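Local coordinates for trans-4-hydroxy-L-proline dehydratase (Clostridioides difficile 70-100-2010, PDB 6VXC), which uses a glycyl radical to dehydrate trans-4-hydroxy-L-proline to (S)-1-pyrroline-5-carboxylate during anaerobic breakdown of hydroxyproline, at residues L259-A262 / E263-V267; V347-T350 / L351-S354. One frame throughout, in Å; residues are numbered along the deposited sequence.

Contact 1: L259-A262 / E263-V267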
loop_
_atom_site.group_PDB
_atom_site.type_symbol
_atom_site.label_atom_id
_atom_site.label_comp_id
_atom_site.label_asym_id
_atom_site.label_seq_id
_atom_site.Cartn_x
_atom_site.Cartn_y
_atom_site.Cartn_z
ATOM N N LEU A 259 -35.816 0.196 1.823
ATOM C CA LEU A 259 -36.294 -1.050 2.406
ATOM C C LEU A 259 -35.371 -2.205 2.046
ATOM O O LEU A 259 -35.165 -3.115 2.851
ATOM C CB LEU A 259 -37.718 -1.327 1.929
ATOM C CG LEU A 259 -38.816 -0.406 2.489
ATOM C CD1 LEU A 259 -40.198 -0.776 1.956
ATOM C CD2 LEU A 259 -38.820 -0.366 4.001
ATOM N N LEU A 260 -34.791 -2.176 0.846
ATOM C CA LEU A 260 -33.814 -3.194 0.487
ATOM C C LEU A 260 -32.560 -3.078 1.344
ATOM O O LEU A 260 -32.009 -4.092 1.778
ATOM C CB LEU A 260 -33.464 -3.086 -0.993
ATOM C CG LEU A 260 -32.344 -4.007 -1.474
ATOM C CD1 LEU A 260 -32.658 -5.475 -1.200
ATOM C CD2 LEU A 260 -32.123 -3.769 -2.948
ATOM N N ILE A 261 -32.107 -1.854 1.608
ATOM C CA ILE A 261 -30.956 -1.663 2.487
ATOM C C ILE A 261 -31.233 -2.262 3.857
ATOM O O ILE A 261 -30.430 -3.039 4.393
ATOM C CB ILE A 261 -30.597 -0.172 2.592
ATOM C CG1 ILE A 261 -30.068 0.339 1.254
ATOM C CG2 ILE A 261 -29.551 0.044 3.684
ATOM C CD1 ILE A 261 -29.906 1.843 1.210
ATOM N N ALA A 262 -32.400 -1.947 4.421
ATOM C CA ALA A 262 -32.751 -2.445 5.743
ATOM C C ALA A 262 -32.776 -3.966 5.769
ATOM O O ALA A 262 -32.231 -4.576 6.690
ATOM C CB ALA A 262 -34.095 -1.863 6.179
ATOM N N GLU A 263 -33.378 -4.599 4.753
ATOM C CA GLU A 263 -33.383 -6.064 4.668
ATOM C C GLU A 263 -31.973 -6.640 4.588
ATOM O O GLU A 263 -31.698 -7.716 5.129
ATOM C CB GLU A 263 -34.173 -6.538 3.445
ATOM C CG GLU A 263 -35.684 -6.495 3.564
ATOM C CD GLU A 263 -36.380 -6.571 2.198
ATOM O OE1 GLU A 263 -37.561 -6.163 2.119
ATOM O OE2 GLU A 263 -35.756 -7.065 1.223
ATOM N N THR A 264 -31.088 -5.981 3.848
ATOM C CA THR A 264 -29.722 -6.474 3.740
ATOM C C THR A 264 -29.018 -6.404 5.087
ATOM O O THR A 264 -28.341 -7.354 5.491
ATOM C CB THR A 264 -28.991 -5.671 2.665
ATOM O OG1 THR A 264 -29.719 -5.772 1.435
ATOM C CG2 THR A 264 -27.552 -6.147 2.466
ATOM N N CYS A 265 -29.188 -5.292 5.799
ATOM C CA CYS A 265 -28.570 -5.098 7.105
ATOM C C CYS A 265 -29.229 -5.932 8.210
ATOM O O CYS A 265 -28.616 -6.131 9.264
ATOM C CB CYS A 265 -28.597 -3.608 7.453
ATOM S SG CYS A 265 -27.682 -2.558 6.261
ATOM N N ASP A 266 -30.460 -6.420 8.002
ATOM C CA ASP A 266 -31.023 -7.415 8.913
ATOM C C ASP A 266 -30.199 -8.687 8.907
ATOM O O ASP A 266 -30.211 -9.443 9.885
ATOM C CB ASP A 266 -32.458 -7.783 8.521
ATOM C CG ASP A 266 -33.463 -6.706 8.847
ATOM O OD1 ASP A 266 -33.160 -5.812 9.660
ATOM O OD2 ASP A 266 -34.578 -6.765 8.279
ATOM N N VAL A 267 -29.495 -8.955 7.808
ATOM C CA VAL A 267 -28.721 -10.183 7.695
ATOM C C VAL A 267 -27.276 -9.926 8.101
ATOM O O VAL A 267 -26.756 -10.582 9.004
ATOM C CB VAL A 267 -28.791 -10.765 6.275
ATOM C CG1 VAL A 267 -27.980 -12.051 6.193
ATOM C CG2 VAL A 267 -30.241 -10.993 5.849
#
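Leu260 O is gripped twice by Thr264, which lies one turn further along the same helix. The main-chain bond from Thr264 N measures 2.9 Å to Leu260 O, and the hydroxyl Thr264 OG1 gives a second bond of 2.9 Å to Leu260 O. The two donors come from opposite faces of the carbonyl plane, the hydroxyl standing 35° out of it. What directs the hydroxyl back down the helix is the first torsion of Thr264 (chi1 -57°), which sets OG1 beside the backbone N and opposite the carbonyl carbon. The hydroxyl of this buried residue thus spends its proton inside its own helix.

The other bonds between 259-262 and 263-267 are i to i+4 backbone bonds: Glu263 N to Leu259 O, Cys265 N to Ile261 O, and Asp266 N to Ala262 O, the last more bent at 140°.

Van der Waals contact is light. The methyl Leu260 CD1 approaches the hydroxyl oxygen Thr264 OG1 to 4.0 Å, and in an apolar contact the CG2 branch of Ile261 rests 4.1 Å from Cys265 SG.

Asp266 OD2 forms a salt bridge with Arg243 NH2 of helix 214-248.

Helix 252-267 packs against two neighbouring helices, away from the annotated sites. Ala262 and Asp266 pack on helix 214-248, whereas Leu260, Thr264 and Cys265 meet His277, Gln281 and Phe285 of helix 276-293.

Contact 2: V347-T350 / L351-S354; sequences VGIT and LKES
Ile349 and Lys352 meet along one flank of the short helix 348-353, a helix of under two turns in the pyruvate formate-lyase-like part of this glycyl radical enzyme. Their side chains cross at a slant: the tip of the isoleucine, CD1, lies 4.0 Å from CD in the middle of the lysine chain, so the contact is between methyl and methylene groups and leaves the ammonium out of it. Lys352 reaches this place because CG sits beside its backbone N (chi1 -63°) and the chain then runs extended; on the way its CG passes 3.5 Å from Gly348 O. Tyr670 of helix 667-673 touches both side chains.

Thr350 and Glu353 form the second pair. Glu353 takes the less common first torsion in which CG stands between the backbone N and the carbonyl carbon (chi1 65°), and this folds the carboxylate back beside the preceding turn. Its OE2 makes a van der Waals contact with Thr350 CA at 3.4 Å. From Thr350 OG1 the same OE2 stays 4.1 Å away, too long for a hydrogen bond. The other oxygen, OE1, is hydrogen-bonded to Thr170 OG1, which would restrain the rotation of the carboxylate.

Behind these pairs the backbone bonds vary in quality. Glu353 N to Ile349 O is short, 2.9 Å, and nearly collinear with the carbonyl, whereas Leu351 N is shared by weak bonds to Val347 O and Gly348 O. Gly348 has a phi of 57°, a value that favours glycine.

The chain leaves helical geometry at Ser354, whose side chain is about 8 Å from that of Cys454, the probable radical-carrying cysteine. Here the hydroxyl Ser354 OG is hydrogen-bonded to O1 of a bound glycerol, probably from the crystallisation liquor.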
loop_
_atom_site.group_PDB
_atom_site.type_symbol
_atom_site.label_atom_id
_atom_site.label_comp_id
_atom_site.label_asym_id
_atom_site.label_seq_id
_atom_site.Cartn_x
_atom_site.Cartn_y
_atom_site.Cartn_z
ATOM N N VAL A 347 1.329 13.964 7.742
ATOM C CA VAL A 347 2.221 15.108 7.825
ATOM C C VAL A 347 3.651 14.599 7.819
ATOM O O VAL A 347 3.908 13.397 7.883
ATOM C CB VAL A 347 1.966 15.981 9.073
ATOM C CG1 VAL A 347 0.592 16.628 9.000
ATOM C CG2 VAL A 347 2.136 15.160 10.369
ATOM N N GLY A 348 4.583 15.539 7.708
ATOM C CA GLY A 348 5.991 15.197 7.832
ATOM C C GLY A 348 6.425 14.142 6.836
ATOM O O GLY A 348 6.018 14.147 5.669
ATOM N N ILE A 349 7.260 13.214 7.310
ATOM C CA ILE A 349 7.863 12.216 6.427
ATOM C C ILE A 349 6.809 11.255 5.870
ATOM O O ILE A 349 6.920 10.783 4.735
ATOM C CB ILE A 349 8.984 11.450 7.151
ATOM C CG1 ILE A 349 10.028 12.412 7.743
ATOM C CG2 ILE A 349 9.635 10.458 6.195
ATOM C CD1 ILE A 349 10.685 13.286 6.721
ATOM N N THR A 350 5.800 10.912 6.673
ATOM C CA THR A 350 4.765 10.004 6.196
ATOM C C THR A 350 4.109 10.538 4.927
ATOM O O THR A 350 3.826 9.776 4.000
ATOM C CB THR A 350 3.722 9.771 7.288
ATOM O OG1 THR A 350 4.375 9.300 8.475
ATOM C CG2 THR A 350 2.684 8.732 6.819
ATOM N N LEU A 351 3.839 11.840 4.875
ATOM C CA LEU A 351 3.290 12.425 3.656
ATOM C C LEU A 351 4.285 12.331 2.502
ATOM O O LEU A 351 3.925 11.928 1.389
ATOM C CB LEU A 351 2.872 13.869 3.938
ATOM C CG LEU A 351 2.071 14.747 2.972
ATOM C CD1 LEU A 351 2.955 15.431 1.973
ATOM C CD2 LEU A 351 0.901 14.004 2.298
ATOM N N LYS A 352 5.550 12.666 2.758
ATOM C CA LYS A 352 6.552 12.657 1.695
ATOM C C LYS A 352 6.677 11.274 1.072
ATOM O O LYS A 352 6.888 11.144 -0.141
ATOM C CB LYS A 352 7.905 13.112 2.260
ATOM C CG LYS A 352 7.942 14.547 2.788
ATOM C CD LYS A 352 9.353 14.920 3.271
ATOM C CE LYS A 352 9.537 16.424 3.372
ATOM N NZ LYS A 352 10.971 16.811 3.246
ATOM N N GLU A 353 6.541 10.225 1.882
ATOM C CA GLU A 353 6.702 8.882 1.356
ATOM C C GLU A 353 5.411 8.329 0.765
ATOM O O GLU A 353 5.464 7.347 0.022
ATOM C CB GLU A 353 7.229 7.923 2.434
ATOM C CG GLU A 353 6.285 7.686 3.621
ATOM C CD GLU A 353 6.946 6.884 4.753
ATOM O OE1 GLU A 353 7.611 5.879 4.457
ATOM O OE2 GLU A 353 6.806 7.254 5.941
ATOM N N SER A 354 4.254 8.943 1.058
ATOM C CA SER A 354 2.978 8.463 0.547
ATOM C C SER A 354 2.097 9.681 0.237
ATOM O O SER A 354 1.057 9.899 0.835
ATOM C CB SER A 354 2.300 7.525 1.550
ATOM O OG SER A 354 1.108 6.966 1.017
#

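Both contacts are local, each along or at the ends of a single helix, and they share no element: their centres lie about 40 Å apart and their nearest atoms about 31 Å apart. Contact 1 is peripheral, about 32 Å from the centre of the chain, while contact 2 lies about 14 Å from it, near the probable active-site cysteine. Each has a mixture of buried and exposed residues. The chemistry follows the setting. In the long helix of contact 1 the regular backbone ladder is joined by a threonine hydroxyl, and neighbouring helices take the flanks. In contact 2 the brief helix has several weak backbone bonds, and loops supply many of its outside partners.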